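Local coordinates for protein chitinase A (Cycas revoluta, PDB 4MNK) that probably hydrolyses the beta-1,4 linkages of chitin, as a class V chitinase of glycoside hydrolase family 18, and binds N-acetylglucosamine oligomers, at residues K133-S136 with E137-A141; V285-T288 with T289-S292; P339-A342 with S343-G347. One frame throughout, in Å; residues are numbered along the deposited sequence.

Interaction 1. Residues K133-S136 with E137-A141; sequences KLVS and ELTAA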
ATOM      1  N   LYS A 133      18.768 -10.300  -5.389  1.00  7.72           N
ATOM      2  CA  LYS A 133      18.988 -11.157  -6.557  1.00  8.20           C
ATOM      3  C   LYS A 133      17.745 -11.201  -7.443  1.00  7.80           C
ATOM      4  O   LYS A 133      17.837 -11.002  -8.650  1.00  7.93           O
ATOM      5  CB  LYS A 133      19.388 -12.575  -6.140  1.00  8.54           C
ATOM      6  CG  LYS A 133      20.712 -12.677  -5.391  1.00 10.17           C
ATOM      7  CD  LYS A 133      20.991 -14.114  -4.969  1.00 12.72           C
ATOM      8  CE  LYS A 133      22.113 -14.193  -3.951  1.00 14.34           C
ATOM      9  NZ  LYS A 133      22.354 -15.598  -3.517  1.00 16.12           N
ATOM     10  N   LEU A 134      16.583 -11.444  -6.835  1.00  7.43           N
ATOM     11  CA  LEU A 134      15.324 -11.498  -7.580  1.00  7.14           C
ATOM     12  C   LEU A 134      15.051 -10.198  -8.331  1.00  6.94           C
ATOM     13  O   LEU A 134      14.767 -10.211  -9.532  1.00  7.33           O
ATOM     14  CB  LEU A 134      14.142 -11.815  -6.655  1.00  7.11           C
ATOM     15  CG  LEU A 134      12.783 -11.966  -7.354  1.00  7.10           C
ATOM     16  CD1 LEU A 134      12.649 -13.353  -7.980  1.00  8.16           C
ATOM     17  CD2 LEU A 134      11.635 -11.688  -6.389  1.00  7.13           C
ATOM     18  N   VAL A 135      15.137  -9.081  -7.614  1.00  7.00           N
ATOM     19  CA  VAL A 135      14.798  -7.780  -8.182  1.00  7.24           C
ATOM     20  C   VAL A 135      15.782  -7.361  -9.279  1.00  7.16           C
ATOM     21  O   VAL A 135      15.376  -6.814 -10.307  1.00  7.41           O
ATOM     22  CB  VAL A 135      14.652  -6.700  -7.082  1.00  7.02           C
ATOM     23  CG1 VAL A 135      14.429  -5.323  -7.688  1.00  7.68           C
ATOM     24  CG2 VAL A 135      13.493  -7.046  -6.155  1.00  7.49           C
ATOM     25  N   SER A 136      17.068  -7.647  -9.080  1.00  7.23           N
ATOM     26  CA  SER A 136      18.068  -7.333 -10.099  1.00  7.45           C
ATOM     27  C   SER A 136      17.777  -8.100 -11.391  1.00  7.41           C
ATOM     28  O   SER A 136      17.832  -7.537 -12.488  1.00  7.61           O
ATOM     29  CB  SER A 136      19.477  -7.637  -9.596  1.00  7.46           C
ATOM     30  OG  SER A 136      20.447  -7.254 -10.556  1.00  8.54           O
ATOM     31  N   GLU A 137      17.451  -9.384 -11.250  1.00  7.50           N
ATOM     32  CA  GLU A 137      17.103 -10.233 -12.389  1.00  7.64           C
ATOM     33  C   GLU A 137      15.812  -9.770 -13.069  1.00  7.34           C
ATOM     34  O   GLU A 137      15.707  -9.785 -14.298  1.00  7.32           O
ATOM     35  CB  GLU A 137      17.017 -11.699 -11.951  1.00  7.97           C
ATOM     36  CG  GLU A 137      18.388 -12.303 -11.612  1.00  9.77           C
ATOM     37  CD  GLU A 137      18.331 -13.503 -10.669  1.00 11.79           C
ATOM     38  OE1 GLU A 137      17.236 -14.042 -10.417  1.00 13.30           O
ATOM     39  OE2 GLU A 137      19.406 -13.912 -10.178  1.00 13.48           O
ATOM     40  N   LEU A 138      14.843  -9.334 -12.269  1.00  7.28           N
ATOM     41  CA  LEU A 138      13.578  -8.836 -12.803  1.00  7.37           C
ATOM     42  C   LEU A 138      13.771  -7.541 -13.602  1.00  7.39           C
ATOM     43  O   LEU A 138      13.236  -7.400 -14.703  1.00  7.44           O
ATOM     44  CB  LEU A 138      12.555  -8.648 -11.679  1.00  7.43           C
ATOM     45  CG  LEU A 138      11.131  -8.239 -12.069  1.00  7.86           C
ATOM     46  CD1 LEU A 138      10.511  -9.185 -13.101  1.00  8.68           C
ATOM     47  CD2 LEU A 138      10.270  -8.175 -10.822  1.00  8.73           C
ATOM     48  N   THR A 139      14.551  -6.613 -13.054  1.00  7.73           N
ATOM     49  CA  THR A 139      14.877  -5.364 -13.751  1.00  8.04           C
ATOM     50  C   THR A 139      15.495  -5.634 -15.129  1.00  8.31           C
ATOM     51  O   THR A 139      15.073  -5.051 -16.129  1.00  8.33           O
ATOM     52  CB  THR A 139      15.822  -4.479 -12.907  1.00  8.16           C
ATOM     53  OG1 THR A 139      15.174  -4.124 -11.680  1.00  8.14           O
ATOM     54  CG2 THR A 139      16.207  -3.204 -13.656  1.00  8.21           C
ATOM     55  N   ALA A 140      16.481  -6.529 -15.173  1.00  8.65           N
ATOM     56  CA  ALA A 140      17.159  -6.886 -16.420  1.00  9.18           C
ATOM     57  C   ALA A 140      16.203  -7.512 -17.435  1.00  9.26           C
ATOM     58  O   ALA A 140      16.223  -7.168 -18.618  1.00  9.42           O
ATOM     59  CB  ALA A 140      18.332  -7.819 -16.143  1.00  9.63           C
ATOM     60  N   ALA A 141      15.358  -8.426 -16.969  1.00  9.15           N
ATOM     61  CA  ALA A 141      14.416  -9.103 -17.856  1.00  9.07           C
ATOM     62  C   ALA A 141      13.342  -8.150 -18.386  1.00  8.99           C
ATOM     63  O   ALA A 141      12.892  -8.291 -19.523  1.00  9.19           O
ATOM     64  CB  ALA A 141      13.792 -10.292 -17.164  1.00  9.15           C
TER
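The carboxylate of E137 turns one flat face to the backbone of K133, whose carbonyl oxygen stands almost squarely over it, 3.3 Å from E137 CD. The two carboxylate oxygens are equally far, at 3.6 Å from K133 O, so this is contact over a face and not a bond. With chi1 at -70°, E137 CG lies beside its own backbone N, and the extended chain is folded back along the preceding turn. E137 OE1 forms a salt bridge with R96 NE, which would probably offset the mild repulsion between the carbonyl and the acid. Replacing this residue by an alanine would probably leave R96 without its acidic mate and uncover the K133 carbonyl. K133 O also accepts E137 N at 3.1 Å, one in an unbroken run of i to i+4 backbone bonds. Further along, V135 O takes T139 N at 2.9 Å, and T139 OG1 lies 3.0 Å from the same V135 O. That hydroxyl has the carbonyl of G183 as a second possible acceptor for its one proton. The whole contact lies on helix 125-149, which links strands 114-119 and 155-161 of the TIM barrel. L134 packs on F86 and F99 of helices 80-90 and 93-110, L138 meets S103 and L156, and V135 touches F179 of helix 177-183.

Interaction 2. Residues V285-T288 with T289-S292; sequences VFDT and TTVS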
ATOM      1  N   VAL A 285     -13.331  13.581  15.864  1.00  8.91           N
ATOM      2  CA  VAL A 285     -12.368  14.529  16.406  1.00  9.01           C
ATOM      3  C   VAL A 285     -11.158  14.577  15.482  1.00  8.56           C
ATOM      4  O   VAL A 285     -10.649  13.536  15.062  1.00  8.54           O
ATOM      5  CB  VAL A 285     -11.911  14.126  17.831  1.00  9.23           C
ATOM      6  CG1 VAL A 285     -10.944  15.156  18.408  1.00  9.93           C
ATOM      7  CG2 VAL A 285     -13.106  13.948  18.756  1.00  9.96           C
ATOM      8  N   PHE A 286     -10.708  15.783  15.150  1.00  8.38           N
ATOM      9  CA  PHE A 286      -9.447  15.942  14.445  1.00  8.21           C
ATOM     10  C   PHE A 286      -8.340  16.146  15.466  1.00  8.38           C
ATOM     11  O   PHE A 286      -8.466  16.975  16.370  1.00  8.76           O
ATOM     12  CB  PHE A 286      -9.493  17.116  13.466  1.00  8.12           C
ATOM     13  CG  PHE A 286      -8.171  17.401  12.804  1.00  8.06           C
ATOM     14  CD1 PHE A 286      -7.406  18.494  13.195  1.00  8.20           C
ATOM     15  CD2 PHE A 286      -7.687  16.570  11.796  1.00  8.45           C
ATOM     16  CE1 PHE A 286      -6.184  18.760  12.591  1.00  8.26           C
ATOM     17  CE2 PHE A 286      -6.464  16.823  11.192  1.00  8.51           C
ATOM     18  CZ  PHE A 286      -5.709  17.923  11.588  1.00  8.60           C
ATOM     19  N   ASP A 287      -7.265  15.376  15.326  1.00  8.49           N
ATOM     20  CA  ASP A 287      -6.122  15.502  16.216  1.00  8.68           C
ATOM     21  C   ASP A 287      -4.967  16.201  15.516  1.00  8.63           C
ATOM     22  O   ASP A 287      -4.261  15.599  14.702  1.00  8.71           O
ATOM     23  CB  ASP A 287      -5.675  14.135  16.735  1.00  8.86           C
ATOM     24  CG  ASP A 287      -4.670  14.253  17.855  1.00  9.37           C
ATOM     25  OD1 ASP A 287      -5.056  14.742  18.939  1.00  9.93           O
ATOM     26  OD2 ASP A 287      -3.500  13.869  17.655  1.00  9.57           O
ATOM     27  N   THR A 288      -4.764  17.471  15.846  1.00  8.79           N
ATOM     28  CA  THR A 288      -3.735  18.259  15.183  1.00  9.36           C
ATOM     29  C   THR A 288      -2.315  17.811  15.532  1.00  9.43           C
ATOM     30  O   THR A 288      -1.403  17.942  14.717  1.00  9.60           O
ATOM     31  CB  THR A 288      -3.930  19.773  15.418  1.00  9.31           C
ATOM     32  OG1 THR A 288      -3.054  20.501  14.553  1.00 10.11           O
ATOM     33  CG2 THR A 288      -3.662  20.170  16.871  1.00  9.85           C
ATOM     34  N   THR A 289      -2.149  17.262  16.735  1.00  9.58           N
ATOM     35  CA  THR A 289      -0.856  16.783  17.223  1.00 10.29           C
ATOM     36  C   THR A 289      -0.266  15.705  16.305  1.00 10.04           C
ATOM     37  O   THR A 289       0.927  15.731  15.995  1.00 10.50           O
ATOM     38  CB  THR A 289      -0.974  16.264  18.686  1.00 10.39           C
ATOM     39  OG1 THR A 289      -1.431  17.326  19.535  1.00 11.27           O
ATOM     40  CG2 THR A 289       0.364  15.744  19.211  1.00 11.35           C
ATOM     41  N   THR A 290      -1.111  14.778  15.860  1.00  9.57           N
ATOM     42  CA  THR A 290      -0.666  13.662  15.021  1.00  9.15           C
ATOM     43  C   THR A 290      -1.005  13.827  13.540  1.00  9.05           C
ATOM     44  O   THR A 290      -0.465  13.103  12.699  1.00  9.28           O
ATOM     45  CB  THR A 290      -1.249  12.323  15.508  1.00  9.15           C
ATOM     46  OG1 THR A 290      -2.677  12.417  15.578  1.00  9.08           O
ATOM     47  CG2 THR A 290      -0.691  11.959  16.877  1.00  9.41           C
ATOM     48  N   VAL A 291      -1.876  14.790  13.233  1.00  8.41           N
ATOM     49  CA  VAL A 291      -2.464  14.961  11.895  1.00  8.12           C
ATOM     50  C   VAL A 291      -3.243  13.689  11.541  1.00  7.95           C
ATOM     51  O   VAL A 291      -2.823  12.878  10.707  1.00  8.23           O
ATOM     52  CB  VAL A 291      -1.417  15.348  10.809  1.00  8.07           C
ATOM     53  CG1 VAL A 291      -2.103  15.680   9.496  1.00  8.68           C
ATOM     54  CG2 VAL A 291      -0.561  16.529  11.273  1.00  8.60           C
ATOM     55  N   SER A 292      -4.372  13.521  12.221  1.00  7.70           N
ATOM     56  CA  SER A 292      -5.192  12.326  12.100  1.00  7.57           C
ATOM     57  C   SER A 292      -6.580  12.616  12.643  1.00  7.43           C
ATOM     58  O   SER A 292      -6.833  13.696  13.180  1.00  7.60           O
ATOM     59  CB  SER A 292      -4.565  11.166  12.879  1.00  7.69           C
ATOM     60  OG  SER A 292      -4.750  11.326  14.273  1.00  8.10           O
TER
HETATM   61  O   HOH W   1      -4.047  17.266  19.208  1.00 12.42           O
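D287 OD2 is gripped by two donors of T290, its hydroxyl and its backbone amide. D287 OD2 receives the T290 OG1 proton at 2.7 Å on its anti lone pair, the one turned away from the other carboxylate oxygen. T290 N comes to the same OD2 at 3.1 Å from over the carboxylate, rising 40° from its plane. Both donors thus pin the acid across the turn and limit its rotation. On T290 the hydroxyl sits between its own N and carbonyl carbon, chi1 55°, a placement that lets one residue offer both groups to a single oxygen. S292 OG stands close to T290 OG1 and may donate to it, though that proton could go to a different acceptor instead. The other carboxylate oxygen faces water: one molecule donates to D287 OD1 and is also hydrogen-bonded to T289 OG1, bridging D287 and T289 across the start of the turn.

The backbone closes beneath this polar cluster. D287 N bonds S292 O at 2.8 Å, and S292 N returns to D287 O at 3.2 Å, which makes the two residues an antiparallel hydrogen-bonded pair. V291 N reaches D287 O as well, at 2.9 Å but weakly. Beside the strand, F286 CD2 comes within 3.3 Å of S292 O, which meets the ring obliquely, while the ring also packs on L312 of helix 307-319. D287 is matched by two residues, V291 and S292, a G1 beta bulge, with V291 at a positive phi of 60°. The bulge lies where the turn 288-291 leads into strand 292-297, at the closed end of the hairpin formed with strand 283-287, in what is probably the alpha+beta insertion of class V chitinases.

Interaction 3. Residues P339-A342 with S343-G347; sequences PKIA and SDTWG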
ATOM      1  N   PRO A 339      -9.853  10.133  -2.010  1.00  6.76           N
ATOM      2  CA  PRO A 339      -9.135  10.342  -3.271  1.00  6.82           C
ATOM      3  C   PRO A 339      -9.439  11.684  -3.955  1.00  6.88           C
ATOM      4  O   PRO A 339      -8.555  12.250  -4.597  1.00  6.43           O
ATOM      5  CB  PRO A 339      -9.583   9.152  -4.126  1.00  6.83           C
ATOM      6  CG  PRO A 339      -9.852   8.082  -3.123  1.00  7.12           C
ATOM      7  CD  PRO A 339     -10.511   8.812  -1.986  1.00  6.74           C
ATOM      8  N   LYS A 340     -10.659  12.199  -3.807  1.00  7.10           N
ATOM      9  CA  LYS A 340     -11.005  13.505  -4.371  1.00  7.58           C
ATOM     10  C   LYS A 340     -10.229  14.655  -3.723  1.00  7.34           C
ATOM     11  O   LYS A 340      -9.635  15.476  -4.422  1.00  7.29           O
ATOM     12  CB  LYS A 340     -12.520  13.748  -4.317  1.00  8.01           C
ATOM     13  CG  LYS A 340     -12.985  15.123  -4.815  1.00  9.40           C
ATOM     14  CD  LYS A 340     -12.605  15.394  -6.267  1.00 11.04           C
ATOM     15  CE  LYS A 340     -13.247  16.681  -6.769  1.00 12.00           C
ATOM     16  NZ  LYS A 340     -12.491  17.290  -7.901  1.00 13.20           N
ATOM     17  N   ILE A 341     -10.240  14.693  -2.392  0.50  7.40           N
ATOM     18  CA  ILE A 341      -9.489  15.687  -1.635  0.50  7.63           C
ATOM     19  C   ILE A 341      -8.003  15.647  -1.978  0.50  7.29           C
ATOM     20  O   ILE A 341      -7.384  16.687  -2.204  0.50  7.29           O
ATOM     21  CB  ILE A 341      -9.692  15.483  -0.130  0.50  7.91           C
ATOM     22  CG1 ILE A 341     -11.061  16.024   0.263  0.50  8.96           C
ATOM     23  CG2 ILE A 341      -8.595  16.175   0.659  0.50  7.92           C
ATOM     24  CD1 ILE A 341     -11.857  15.072   1.065  0.50 10.11           C
ATOM     25  N   ALA A 342      -7.451  14.440  -2.045  1.00  6.95           N
ATOM     26  CA  ALA A 342      -6.033  14.236  -2.354  1.00  7.00           C
ATOM     27  C   ALA A 342      -5.676  14.783  -3.737  1.00  7.19           C
ATOM     28  O   ALA A 342      -4.688  15.509  -3.888  1.00  7.35           O
ATOM     29  CB  ALA A 342      -5.672  12.771  -2.244  1.00  7.06           C
ATOM     30  N   SER A 343      -6.498  14.455  -4.732  1.00  7.46           N
ATOM     31  CA  SER A 343      -6.277  14.924  -6.095  1.00  8.21           C
ATOM     32  C   SER A 343      -6.368  16.447  -6.184  1.00  8.51           C
ATOM     33  O   SER A 343      -5.515  17.085  -6.804  1.00  8.75           O
ATOM     34  CB  SER A 343      -7.265  14.262  -7.054  1.00  8.27           C
ATOM     35  OG  SER A 343      -7.015  14.670  -8.387  1.00  9.25           O
ATOM     36  N   ASP A 344      -7.386  17.021  -5.546  1.00  8.73           N
ATOM     37  CA  ASP A 344      -7.561  18.471  -5.508  1.00  9.22           C
ATOM     38  C   ASP A 344      -6.394  19.167  -4.805  1.00  9.38           C
ATOM     39  O   ASP A 344      -5.962  20.235  -5.229  1.00  9.72           O
ATOM     40  CB  ASP A 344      -8.879  18.845  -4.819  1.00  9.34           C
ATOM     41  CG  ASP A 344     -10.106  18.605  -5.697  1.00 10.00           C
ATOM     42  OD1 ASP A 344      -9.971  18.149  -6.854  1.00 10.88           O
ATOM     43  OD2 ASP A 344     -11.222  18.886  -5.217  1.00 10.92           O
ATOM     44  N   THR A 345      -5.886  18.556  -3.735  1.00  9.51           N
ATOM     45  CA  THR A 345      -4.779  19.139  -2.969  1.00  9.99           C
ATOM     46  C   THR A 345      -3.500  19.238  -3.795  1.00 10.87           C
ATOM     47  O   THR A 345      -2.864  20.293  -3.833  1.00 10.99           O
ATOM     48  CB  THR A 345      -4.511  18.366  -1.657  1.00  9.64           C
ATOM     49  OG1 THR A 345      -5.696  18.378  -0.852  1.00  9.45           O
ATOM     50  CG2 THR A 345      -3.376  19.003  -0.862  1.00  9.39           C
ATOM     51  N   TRP A 346      -3.124  18.153  -4.466  1.00 11.86           N
ATOM     52  CA  TRP A 346      -1.909  18.186  -5.272  1.00 13.26           C
ATOM     53  C   TRP A 346      -2.040  19.176  -6.431  1.00 14.14           C
ATOM     54  O   TRP A 346      -1.091  19.896  -6.744  1.00 14.48           O
ATOM     55  CB  TRP A 346      -1.519  16.801  -5.781  1.00 13.46           C
ATOM     56  CG  TRP A 346      -0.066  16.733  -6.156  1.00 13.84           C
ATOM     57  CD1 TRP A 346       0.524  17.288  -7.259  1.00 14.44           C
ATOM     58  CD2 TRP A 346       0.988  16.094  -5.421  1.00 13.94           C
ATOM     59  NE1 TRP A 346       1.873  17.030  -7.258  1.00 14.70           N
ATOM     60  CE2 TRP A 346       2.185  16.298  -6.144  1.00 14.49           C
ATOM     61  CE3 TRP A 346       1.036  15.366  -4.224  1.00 13.77           C
ATOM     62  CZ2 TRP A 346       3.419  15.797  -5.712  1.00 14.49           C
ATOM     63  CZ3 TRP A 346       2.264  14.867  -3.796  1.00 14.11           C
ATOM     64  CH2 TRP A 346       3.437  15.086  -4.540  1.00 14.22           C
ATOM     65  N   GLY A 347      -3.218  19.216  -7.049  1.00 14.98           N
ATOM     66  CA  GLY A 347      -3.503  20.177  -8.117  1.00 16.08           C
ATOM     67  C   GLY A 347      -3.607  21.615  -7.630  1.00 16.74           C
ATOM     68  O   GLY A 347      -3.647  21.895  -6.427  1.00 17.22           O
TER
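I341 O is held from two sides by T345, in the closely knit part of this helical turn. T345 N donates to I341 O at 2.8 Å, and T345 OG1 donates to it at 2.7 Å from the opposite face of the carbonyl plane, 42° out of it. The hydroxyl can do so because OG1 lies anti to its own carbonyl carbon, chi1 -59°, and thereby turns back along the helix toward the previous turn. T345 CB adds contact with the same I341 O, and T345 also packs on A311. Nearby, A342 is buried against V314 of helix 307-319 and against Y325 and F327 of strand 324-328, while its carbonyl oxygen accepts W346 N at 3.1 Å.

Helix 337-346 follows strand 324-328 and forms the C-terminal helix of the TIM barrel. On its inner side S343 OG accepts a bond from K6, and the W346 ring has a cation-pi partner in K318.

The outward side is looser and open to solvent, and there K340 and D344 form an i to i+4 salt bridge. K340 NZ reaches D344 OD1 at 2.9 Å, on the syn lone pair that faces the other oxygen; its link to D344 OD2, at 3.4 Å, is weak. A bend in the lysine chain at chi2, 60°, brings CE as well as NZ alongside the acid, so that K340 CE lies 3.4 Å from D344 OD2. Beneath the pair, K340 O receives D344 N at 3.0 Å, an ordinary helical bond.

From the N terminus, interaction 1 comes first, within helix 125-149, which connects two neighbouring parallel strands of the barrel. Interaction 2 follows at 285-292 and is the one that closes a loop, reversing the chain between two antiparallel strands; interaction 3 comes last, inside the final helix, which packs on strand 324-328. All three contacts are local and in series along the chain, so none nests within or crosses another. Interactions 1 and 2 lie on opposite sides of the chain's centre, with their own centres 42 Å apart. Interactions 2 and 3 are nearer, about 19 Å between centres, and both touch helix 307-319, through F286 and V291 in one and A342 and T345 in the other.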